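Local structure of putative polysaccharide deacetylase (Bdellovibrio bacteriovorus HD100, 5JP6) at residues Asn37-Trp46 against Ser305-Asn313; His262-Asp273 against Ala369-Arg378. The protein is a carbohydrate esterase family 4 enzyme of a predatory bacterium that probably uses a bound zinc ion to remove acetyl groups from peptidoglycan. The protein carries 1 engineered substitution. All coordinates share one frame; numbering follows the deposited sequence.

Contact 1 of 2, residues Asn37-Trp46 against Ser305-Asn313; sequences NQSAQTLVEW and SDDWRTQSN
W308 pushes its indole into the bend between helix 24-39 and helix 43-47, a hollow lined by A40, L43 and W46. L43 CA and W46 CB lie over one face of the ring, W46 CB 3.9 Å from the centroid of the W308 six-membered ring, while A40 O meets the ring edge in plane. The W46 ring runs nearly parallel to W308 but is slid aside, with little overlap. Chi1 of 56° sets W308 CG between its backbone N and carbonyl carbon, turning the indole out of the type I turn D306-R309.

R309 reaches round the same bump. Its NH1 and NH2 both hold A40 O end-on, each at 2.8 Å, and W308 CH2 sits 3.2 Å above the guanidinium plane. Beside it N37 lays its amide against the main chain of W308 and T310: OD1 takes T310 N on a lone pair at 2.8 Å, and ND2 gives to W308 O at 3.0 Å. Q38 NE2 adds a bond to T310 O.

L43 also touches the zinc ligand Y280, so this docking borders the metal site. Paired bonds from N37 and R309 fix register and rotation, yet W308 NE1 is buried without a partner, a probable polar cost of the fit.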
loop_
_atom_site.group_PDB
_atom_site.type_symbol
_atom_site.label_atom_id
_atom_site.label_comp_id
_atom_site.label_asym_id
_atom_site.label_seq_id
_atom_site.Cartn_x
_atom_site.Cartn_y
_atom_site.Cartn_z
ATOM N N ASN A 37 10.408 -13.473 -2.784
ATOM C CA ASN A 37 9.686 -12.820 -1.700
ATOM C C ASN A 37 10.213 -13.282 -0.337
ATOM O O ASN A 37 10.294 -12.520 0.610
ATOM C CB ASN A 37 8.195 -13.103 -1.799
ATOM C CG ASN A 37 7.396 -12.334 -0.771
ATOM O OD1 ASN A 37 7.051 -12.839 0.268
ATOM N ND2 ASN A 37 7.084 -11.093 -1.101
ATOM N N GLN A 38 10.580 -14.541 -0.247
ATOM C CA GLN A 38 11.124 -15.043 0.983
ATOM C C GLN A 38 12.591 -14.705 1.222
ATOM O O GLN A 38 12.984 -14.504 2.365
ATOM C CB GLN A 38 10.867 -16.538 1.037
ATOM C CG GLN A 38 9.387 -16.868 1.267
ATOM C CD GLN A 38 8.694 -15.994 2.355
ATOM O OE1 GLN A 38 8.966 -16.120 3.585
ATOM N NE2 GLN A 38 7.794 -15.113 1.915
ATOM N N SER A 39 13.393 -14.616 0.167
ATOM C CA SER A 39 14.824 -14.416 0.340
ATOM C C SER A 39 15.203 -12.914 0.438
ATOM O O SER A 39 16.277 -12.575 0.984
ATOM C CB SER A 39 15.590 -15.152 -0.774
ATOM O OG SER A 39 15.351 -14.570 -2.036
ATOM N N ALA A 40 14.328 -12.028 -0.044
ATOM C CA ALA A 40 14.578 -10.575 0.050
ATOM C C ALA A 40 14.775 -10.146 1.505
ATOM O O ALA A 40 13.977 -10.520 2.355
ATOM C CB ALA A 40 13.441 -9.792 -0.592
ATOM N N GLN A 41 15.846 -9.404 1.811
ATOM C CA GLN A 41 16.073 -8.985 3.190
ATOM C C GLN A 41 15.425 -7.651 3.471
ATOM O O GLN A 41 15.189 -7.295 4.625
ATOM C CB GLN A 41 17.560 -8.900 3.520
ATOM C CG GLN A 41 18.199 -10.252 3.733
ATOM C CD GLN A 41 19.654 -10.244 3.330
ATOM O OE1 GLN A 41 20.532 -10.401 4.161
ATOM N NE2 GLN A 41 19.914 -10.036 2.043
ATOM N N THR A 42 15.166 -6.902 2.414
ATOM C CA THR A 42 14.545 -5.611 2.552
ATOM C C THR A 42 13.509 -5.358 1.469
ATOM O O THR A 42 13.462 -6.019 0.427
ATOM C CB THR A 42 15.584 -4.481 2.435
ATOM O OG1 THR A 42 16.074 -4.453 1.092
ATOM C CG2 THR A 42 16.731 -4.699 3.408
ATOM N N LEU A 43 12.689 -4.367 1.740
ATOM C CA LEU A 43 11.740 -3.875 0.771
ATOM C C LEU A 43 12.405 -3.510 -0.551
ATOM O O LEU A 43 11.914 -3.883 -1.628
ATOM C CB LEU A 43 11.006 -2.663 1.371
ATOM C CG LEU A 43 10.104 -1.875 0.445
ATOM C CD1 LEU A 43 9.127 -2.801 -0.276
ATOM C CD2 LEU A 43 9.376 -0.797 1.265
ATOM N N VAL A 44 13.527 -2.796 -0.472
ATOM C CA VAL A 44 14.280 -2.447 -1.663
ATOM C C VAL A 44 14.726 -3.716 -2.416
ATOM O O VAL A 44 14.556 -3.821 -3.655
ATOM C CB VAL A 44 15.514 -1.582 -1.310
ATOM C CG1 VAL A 44 16.405 -1.398 -2.538
ATOM C CG2 VAL A 44 15.049 -0.223 -0.733
ATOM N N GLU A 45 15.284 -4.688 -1.688
ATOM C CA GLU A 45 15.668 -5.937 -2.347
ATOM C C GLU A 45 14.464 -6.590 -3.082
ATOM O O GLU A 45 14.583 -7.047 -4.218
ATOM C CB GLU A 45 16.293 -6.918 -1.346
ATOM C CG GLU A 45 17.055 -8.030 -2.044
ATOM C CD GLU A 45 17.821 -8.941 -1.098
ATOM O OE1 GLU A 45 18.008 -8.587 0.095
ATOM O OE2 GLU A 45 18.246 -10.021 -1.561
ATOM N N TRP A 46 13.294 -6.607 -2.442
ATOM C CA TRP A 46 12.107 -7.200 -3.064
ATOM C C TRP A 46 11.650 -6.383 -4.250
ATOM O O TRP A 46 11.216 -6.961 -5.279
ATOM C CB TRP A 46 10.954 -7.314 -2.031
ATOM C CG TRP A 46 9.602 -7.604 -2.567
ATOM C CD1 TRP A 46 8.490 -6.799 -2.430
ATOM C CD2 TRP A 46 9.159 -8.755 -3.316
ATOM N NE1 TRP A 46 7.409 -7.368 -3.029
ATOM C CE2 TRP A 46 7.792 -8.551 -3.609
ATOM C CE3 TRP A 46 9.793 -9.904 -3.817
ATOM C CZ2 TRP A 46 7.039 -9.477 -4.303
ATOM C CZ3 TRP A 46 9.042 -10.812 -4.528
ATOM C CH2 TRP A 46 7.667 -10.598 -4.751
ATOM N N SER A 305 6.780 -2.328 8.525
ATOM C CA SER A 305 5.851 -3.415 8.693
ATOM C C SER A 305 6.293 -4.677 8.016
ATOM O O SER A 305 5.850 -5.773 8.411
ATOM C CB SER A 305 4.459 -3.034 8.189
ATOM O OG SER A 305 4.449 -2.868 6.785
ATOM N N ASP A 306 7.133 -4.538 6.979
ATOM C CA ASP A 306 7.451 -5.674 6.108
ATOM C C ASP A 306 6.173 -6.337 5.545
ATOM O O ASP A 306 6.171 -7.531 5.266
ATOM C CB ASP A 306 8.300 -6.708 6.856
ATOM C CG ASP A 306 9.685 -6.222 7.166
ATOM O OD1 ASP A 306 10.178 -5.304 6.513
ATOM O OD2 ASP A 306 10.308 -6.890 8.035
ATOM N N ASP A 307 5.091 -5.547 5.342
ATOM C CA ASP A 307 3.822 -6.142 4.906
ATOM C C ASP A 307 3.876 -6.646 3.454
ATOM O O ASP A 307 2.941 -7.331 3.025
ATOM C CB ASP A 307 2.613 -5.252 5.185
ATOM C CG ASP A 307 2.588 -3.996 4.360
ATOM O OD1 ASP A 307 3.544 -3.693 3.593
ATOM O OD2 ASP A 307 1.603 -3.242 4.456
ATOM N N TRP A 308 4.945 -6.327 2.716
ATOM C CA TRP A 308 5.204 -6.856 1.352
ATOM C C TRP A 308 5.541 -8.354 1.384
ATOM O O TRP A 308 5.469 -9.029 0.349
ATOM C CB TRP A 308 6.350 -6.068 0.695
ATOM C CG TRP A 308 7.625 -6.051 1.492
ATOM C CD1 TRP A 308 8.025 -5.100 2.384
ATOM C CD2 TRP A 308 8.670 -7.047 1.472
ATOM N NE1 TRP A 308 9.230 -5.445 2.927
ATOM C CE2 TRP A 308 9.645 -6.638 2.399
ATOM C CE3 TRP A 308 8.850 -8.259 0.796
ATOM C CZ2 TRP A 308 10.802 -7.365 2.627
ATOM C CZ3 TRP A 308 10.002 -8.988 1.049
ATOM C CH2 TRP A 308 10.959 -8.531 1.941
ATOM N N ARG A 309 5.992 -8.859 2.538
ATOM C CA ARG A 309 6.447 -10.244 2.639
ATOM C C ARG A 309 5.279 -11.162 2.985
ATOM O O ARG A 309 4.542 -10.920 3.924
ATOM C CB ARG A 309 7.580 -10.363 3.677
ATOM C CG ARG A 309 8.350 -11.662 3.518
ATOM C CD ARG A 309 9.242 -11.965 4.686
ATOM N NE ARG A 309 10.275 -10.979 4.897
ATOM C CZ ARG A 309 11.429 -10.929 4.231
ATOM N NH1 ARG A 309 11.648 -11.751 3.202
ATOM N NH2 ARG A 309 12.339 -10.030 4.583
ATOM N N THR A 310 5.109 -12.225 2.231
ATOM C CA THR A 310 4.132 -13.255 2.569
ATOM C C THR A 310 4.496 -13.810 3.939
ATOM O O THR A 310 5.646 -14.235 4.186
ATOM C CB THR A 310 4.088 -14.378 1.542
ATOM O OG1 THR A 310 3.830 -13.838 0.247
ATOM C CG2 THR A 310 3.008 -15.433 1.889
ATOM N N GLN A 311 3.490 -13.844 4.809
ATOM C CA GLN A 311 3.679 -14.284 6.191
ATOM C C GLN A 311 2.302 -14.420 6.818
ATOM O O GLN A 311 1.325 -13.890 6.269
ATOM C CB GLN A 311 4.482 -13.285 6.977
ATOM C CG GLN A 311 3.836 -11.910 7.099
ATOM C CD GLN A 311 4.826 -10.836 7.526
ATOM O OE1 GLN A 311 5.303 -10.834 8.664
ATOM N NE2 GLN A 311 5.154 -9.947 6.617
ATOM N N SER A 312 2.226 -15.084 7.960
ATOM C CA SER A 312 0.954 -15.199 8.678
ATOM C C SER A 312 0.514 -13.843 9.216
ATOM O O SER A 312 1.336 -12.936 9.425
ATOM C CB SER A 312 1.093 -16.184 9.828
ATOM O OG SER A 312 2.049 -15.753 10.777
ATOM N N ASN A 313 -0.779 -13.717 9.498
ATOM C CA ASN A 313 -1.257 -12.523 10.170
ATOM C C ASN A 313 -0.510 -12.294 11.478
ATOM O O ASN A 313 -0.129 -11.175 11.807
ATOM C CB ASN A 313 -2.725 -12.662 10.534
ATOM C CG ASN A 313 -3.683 -12.597 9.353
ATOM O OD1 ASN A 313 -3.332 -12.791 8.226
ATOM N ND2 ASN A 313 -4.970 -12.391 9.691
#

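Contact 2 of 2, residues His262-Asp273 against Ala369-Arg378; sequences HQAVFDVLGWVD and AKYNSKLVKR
V376 presses into the flank of helix 251-269, and apolar packing gathers round its two methyls. CG2 stands over the centre of the F266 ring, 4.1 Å from its centroid, while CG1 reaches F266 CB and V272 CG1. Next to it H262 is sandwiched: L375 CD1 covers one face of the imidazole, 3.8 Å from the ring centroid, and V272 CG2 covers the opposite face. S373 OG lies at the edge of that ring, and H262 ND1 is held by S226 of strand 223-227.

Q263 uses its side-chain amide to take both backbone polar atoms of K377. Chi1 of -172° and a bend at chi2 swing the amide there, to meet them in its own plane: OE1 accepts from K377 N at 2.8 Å, nearly straight at 170°, and NE2 donates to K377 O at 3.1 Å. NE2 also donates to D267 OD1, so the flat group is held from both segments.

NodB-type domains of family 4 esterases are distorted (beta/alpha) barrels; here helix 251-269, which leads into strand 275-277, is crossed by the chain beyond strand 358-364. V272 N bonds to K370 O, and K370 bends at chi3 to lay its amine over W271, NZ 3.7 Å from the centroid of the six-membered ring and only 3° off its normal, a cation-pi contact. L269 CD1 backs the other face.

Waters fill in around this packed part. One joins V272 O to A369 O, and another lies within bonding distance of K370 NZ and D273 OD2, whose carboxylate also accepts from I224 N. The looser side is the exposed one: the Y371 ring leans obliquely on W271, and R378 NH1 and NH2 both bond to N372 OD1 of their own segment.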
loop_
_atom_site.group_PDB
_atom_site.type_symbol
_atom_site.label_atom_id
_atom_site.label_comp_id
_atom_site.label_asym_id
_atom_site.label_seq_id
_atom_site.Cartn_x
_atom_site.Cartn_y
_atom_site.Cartn_z
ATOM N N HIS A 262 0.679 13.075 -8.223
ATOM C CA HIS A 262 0.083 14.244 -7.623
ATOM C C HIS A 262 -1.069 14.769 -8.480
ATOM O O HIS A 262 -2.150 15.069 -7.971
ATOM C CB HIS A 262 1.119 15.322 -7.413
ATOM C CG HIS A 262 1.398 15.607 -5.977
ATOM N ND1 HIS A 262 1.785 14.635 -5.084
ATOM C CD2 HIS A 262 1.318 16.755 -5.264
ATOM C CE1 HIS A 262 1.945 15.172 -3.892
ATOM N NE2 HIS A 262 1.666 16.451 -3.971
ATOM N N GLN A 263 -0.831 14.833 -9.785
ATOM C CA GLN A 263 -1.866 15.260 -10.700
ATOM C C GLN A 263 -3.093 14.327 -10.652
ATOM O O GLN A 263 -4.225 14.795 -10.728
ATOM C CB GLN A 263 -1.310 15.346 -12.116
ATOM C CG GLN A 263 -2.267 15.972 -13.085
ATOM C CD GLN A 263 -2.364 17.493 -12.942
ATOM O OE1 GLN A 263 -1.364 18.193 -12.911
ATOM N NE2 GLN A 263 -3.588 18.004 -12.879
ATOM N N ALA A 264 -2.853 13.015 -10.563
ATOM C CA ALA A 264 -3.971 12.057 -10.555
ATOM C C ALA A 264 -4.865 12.323 -9.342
ATOM O O ALA A 264 -6.091 12.309 -9.444
ATOM C CB ALA A 264 -3.482 10.633 -10.560
ATOM N N VAL A 265 -4.239 12.525 -8.174
ATOM C CA VAL A 265 -5.017 12.807 -6.969
ATOM C C VAL A 265 -5.815 14.108 -7.136
ATOM O O VAL A 265 -7.017 14.170 -6.843
ATOM C CB VAL A 265 -4.124 12.872 -5.723
ATOM C CG1 VAL A 265 -4.907 13.359 -4.516
ATOM C CG2 VAL A 265 -3.472 11.511 -5.437
ATOM N N PHE A 266 -5.127 15.135 -7.580
ATOM C CA PHE A 266 -5.733 16.450 -7.803
ATOM C C PHE A 266 -6.908 16.386 -8.773
ATOM O O PHE A 266 -7.951 17.000 -8.549
ATOM C CB PHE A 266 -4.698 17.425 -8.299
ATOM C CG PHE A 266 -5.239 18.792 -8.610
ATOM C CD1 PHE A 266 -5.519 19.675 -7.601
ATOM C CD2 PHE A 266 -5.535 19.157 -9.911
ATOM C CE1 PHE A 266 -6.025 20.934 -7.879
ATOM C CE2 PHE A 266 -6.043 20.397 -10.191
ATOM C CZ PHE A 266 -6.314 21.270 -9.169
ATOM N N ASP A 267 -6.738 15.616 -9.849
ATOM C CA ASP A 267 -7.798 15.486 -10.844
ATOM C C ASP A 267 -9.081 14.880 -10.262
ATOM O O ASP A 267 -10.183 15.205 -10.746
ATOM C CB ASP A 267 -7.321 14.666 -12.023
ATOM C CG ASP A 267 -6.322 15.387 -12.902
ATOM O OD1 ASP A 267 -6.127 16.624 -12.766
ATOM O OD2 ASP A 267 -5.690 14.677 -13.738
ATOM N N VAL A 268 -8.946 14.020 -9.247
ATOM C CA VAL A 268 -10.132 13.429 -8.596
ATOM C C VAL A 268 -10.728 14.360 -7.539
ATOM O O VAL A 268 -11.950 14.591 -7.506
ATOM C CB VAL A 268 -9.817 12.057 -7.987
ATOM C CG1 VAL A 268 -11.005 11.484 -7.207
ATOM C CG2 VAL A 268 -9.389 11.064 -9.086
ATOM N N LEU A 269 -9.866 14.907 -6.680
ATOM C CA LEU A 269 -10.306 15.575 -5.465
ATOM C C LEU A 269 -10.394 17.097 -5.539
ATOM O O LEU A 269 -11.124 17.698 -4.737
ATOM C CB LEU A 269 -9.348 15.255 -4.317
ATOM C CG LEU A 269 -9.187 13.789 -3.950
ATOM C CD1 LEU A 269 -8.153 13.648 -2.859
ATOM C CD2 LEU A 269 -10.513 13.172 -3.522
ATOM N N GLY A 270 -9.649 17.711 -6.463
ATOM C CA GLY A 270 -9.510 19.143 -6.469
ATOM C C GLY A 270 -8.453 19.649 -5.506
ATOM O O GLY A 270 -8.265 20.849 -5.320
ATOM N N TRP A 271 -7.718 18.715 -4.913
ATOM C CA TRP A 271 -6.597 19.033 -4.058
ATOM C C TRP A 271 -5.713 17.794 -3.941
ATOM O O TRP A 271 -6.109 16.697 -4.310
ATOM C CB TRP A 271 -7.062 19.495 -2.685
ATOM C CG TRP A 271 -7.973 18.531 -1.956
ATOM C CD1 TRP A 271 -9.324 18.587 -1.880
ATOM C CD2 TRP A 271 -7.577 17.438 -1.132
ATOM N NE1 TRP A 271 -9.825 17.579 -1.075
ATOM C CE2 TRP A 271 -8.758 16.853 -0.595
ATOM C CE3 TRP A 271 -6.335 16.905 -0.766
ATOM C CZ2 TRP A 271 -8.721 15.771 0.306
ATOM C CZ3 TRP A 271 -6.295 15.817 0.082
ATOM C CH2 TRP A 271 -7.483 15.245 0.604
ATOM N N VAL A 272 -4.502 18.030 -3.437
ATOM C CA VAL A 272 -3.546 17.004 -3.125
ATOM C C VAL A 272 -2.625 17.574 -2.066
ATOM O O VAL A 272 -2.089 18.676 -2.227
ATOM C CB VAL A 272 -2.765 16.494 -4.350
ATOM C CG1 VAL A 272 -2.063 17.613 -5.136
ATOM C CG2 VAL A 272 -1.798 15.396 -3.911
ATOM N N ASP A 273 -2.471 16.869 -0.945
ATOM C CA ASP A 273 -1.611 17.394 0.107
ATOM C C ASP A 273 -0.162 17.448 -0.355
ATOM O O ASP A 273 0.281 16.614 -1.178
ATOM C CB ASP A 273 -1.727 16.524 1.367
ATOM C CG ASP A 273 -3.021 16.776 2.109
ATOM O OD1 ASP A 273 -3.239 17.963 2.532
ATOM O OD2 ASP A 273 -3.802 15.830 2.303
ATOM N N ALA A 369 -2.300 24.930 1.056
ATOM C CA ALA A 369 -1.182 24.291 0.325
ATOM C C ALA A 369 -1.772 23.205 -0.618
ATOM O O ALA A 369 -1.359 23.051 -1.762
ATOM C CB ALA A 369 -0.128 23.731 1.279
ATOM N N LYS A 370 -2.761 22.466 -0.114
ATOM C CA LYS A 370 -3.324 21.302 -0.828
ATOM C C LYS A 370 -4.033 21.728 -2.122
ATOM O O LYS A 370 -4.181 20.924 -3.034
ATOM C CB LYS A 370 -4.247 20.494 0.079
ATOM C CG LYS A 370 -5.514 21.214 0.506
ATOM C CD LYS A 370 -6.235 20.613 1.710
ATOM C CE LYS A 370 -6.690 19.248 1.493
ATOM N NZ LYS A 370 -7.552 18.682 2.573
ATOM N N TYR A 371 -4.449 22.995 -2.187
ATOM C CA TYR A 371 -5.133 23.503 -3.374
ATOM C C TYR A 371 -4.212 24.149 -4.379
ATOM O O TYR A 371 -4.668 24.493 -5.484
ATOM C CB TYR A 371 -6.200 24.510 -2.966
ATOM C CG TYR A 371 -7.290 23.913 -2.085
ATOM C CD1 TYR A 371 -8.282 23.110 -2.632
ATOM C CD2 TYR A 371 -7.293 24.127 -0.730
ATOM C CE1 TYR A 371 -9.265 22.586 -1.846
ATOM C CE2 TYR A 371 -8.261 23.589 0.064
ATOM C CZ TYR A 371 -9.244 22.797 -0.495
ATOM O OH TYR A 371 -10.259 22.254 0.273
ATOM N N ASN A 372 -2.945 24.326 -4.007
ATOM C CA ASN A 372 -2.022 25.120 -4.794
ATOM C C ASN A 372 -0.681 24.388 -5.007
ATOM O O ASN A 372 0.383 25.010 -4.995
ATOM C CB ASN A 372 -1.822 26.460 -4.090
ATOM C CG ASN A 372 -3.082 27.288 -4.092
ATOM O OD1 ASN A 372 -3.501 27.805 -5.127
ATOM N ND2 ASN A 372 -3.725 27.370 -2.929
ATOM N N SER A 373 -0.765 23.078 -5.227
ATOM C CA SER A 373 0.442 22.288 -5.405
ATOM C C SER A 373 1.260 22.785 -6.610
ATOM O O SER A 373 0.743 22.933 -7.717
ATOM C CB SER A 373 0.110 20.832 -5.678
ATOM O OG SER A 373 1.298 20.087 -5.929
ATOM N N LYS A 374 2.561 22.955 -6.369
ATOM C CA LYS A 374 3.502 23.286 -7.448
ATOM C C LYS A 374 3.813 22.104 -8.386
ATOM O O LYS A 374 4.548 22.277 -9.366
ATOM C CB LYS A 374 4.770 23.896 -6.869
ATOM C CG LYS A 374 4.523 25.234 -6.194
ATOM C CD LYS A 374 5.779 25.744 -5.491
ATOM C CE LYS A 374 5.584 27.092 -4.907
ATOM N NZ LYS A 374 6.771 27.512 -4.161
ATOM N N LEU A 375 3.251 20.931 -8.063
ATOM C CA LEU A 375 3.420 19.729 -8.860
ATOM C C LEU A 375 2.257 19.482 -9.814
ATOM O O LEU A 375 2.291 18.532 -10.580
ATOM C CB LEU A 375 3.611 18.513 -7.946
ATOM C CG LEU A 375 4.846 18.522 -7.077
ATOM C CD1 LEU A 375 4.856 17.363 -6.111
ATOM C CD2 LEU A 375 6.131 18.513 -7.926
ATOM N N VAL A 376 1.218 20.316 -9.739
ATOM C CA VAL A 376 0.059 20.089 -10.565
ATOM C C VAL A 376 -0.229 21.262 -11.497
ATOM O O VAL A 376 0.115 22.413 -11.188
ATOM C CB VAL A 376 -1.202 19.759 -9.764
ATOM C CG1 VAL A 376 -0.976 18.660 -8.731
ATOM C CG2 VAL A 376 -1.811 20.952 -9.178
ATOM N N LYS A 377 -0.882 20.943 -12.623
ATOM C CA LYS A 377 -1.424 21.915 -13.567
ATOM C C LYS A 377 -2.921 22.086 -13.287
ATOM O O LYS A 377 -3.674 21.102 -13.181
ATOM C CB LYS A 377 -1.268 21.393 -14.969
ATOM C CG LYS A 377 0.138 21.189 -15.413
ATOM C CD LYS A 377 0.199 20.779 -16.900
ATOM C CE LYS A 377 -0.216 21.884 -17.862
ATOM N NZ LYS A 377 0.196 21.595 -19.273
ATOM N N ARG A 378 -3.336 23.323 -13.094
ATOM C CA ARG A 378 -4.732 23.629 -12.837
ATOM C C ARG A 378 -5.579 23.399 -14.070
ATOM O O ARG A 378 -5.064 23.339 -15.182
ATOM C CB ARG A 378 -4.880 25.082 -12.405
ATOM C CG ARG A 378 -4.031 25.504 -11.207
ATOM C CD ARG A 378 -4.420 26.932 -10.800
ATOM N NE ARG A 378 -3.467 27.557 -9.875
ATOM C CZ ARG A 378 -3.530 27.488 -8.543
ATOM N NH1 ARG A 378 -4.517 26.793 -7.926
ATOM N NH2 ARG A 378 -2.588 28.121 -7.816
HETATM O O HOH W 1 2.442 19.483 -3.535
HETATM O O HOH W 2 1.200 17.683 -13.099
HETATM O O HOH W 3 0.001 20.485 -2.329
HETATM O O HOH W 4 -6.139 16.333 3.614
#

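Contacts 1 and 2 lie on opposite sides of the chain's centre, their own centres about 32 Å apart and their nearest atoms about 18 Å apart, so neither touches the other. Along the sequence they alternate: 37-46, 262-273, 305-313, then 369-378. Contact 1 joins the N-terminal helices to the loop after strand 303-304, and contact 2 lays the C-terminal tail on helix 251-269. Strands 303-304, 275-277 and 358-364, next to these segments, all belong to one parallel sheet. An N-terminal helical segment and the C-terminal tail thus each pack on the deacetylase fold, but only contact 1 comes close to zinc, with L43 about 6 Å from the ion by side chain against about 13 Å for H262.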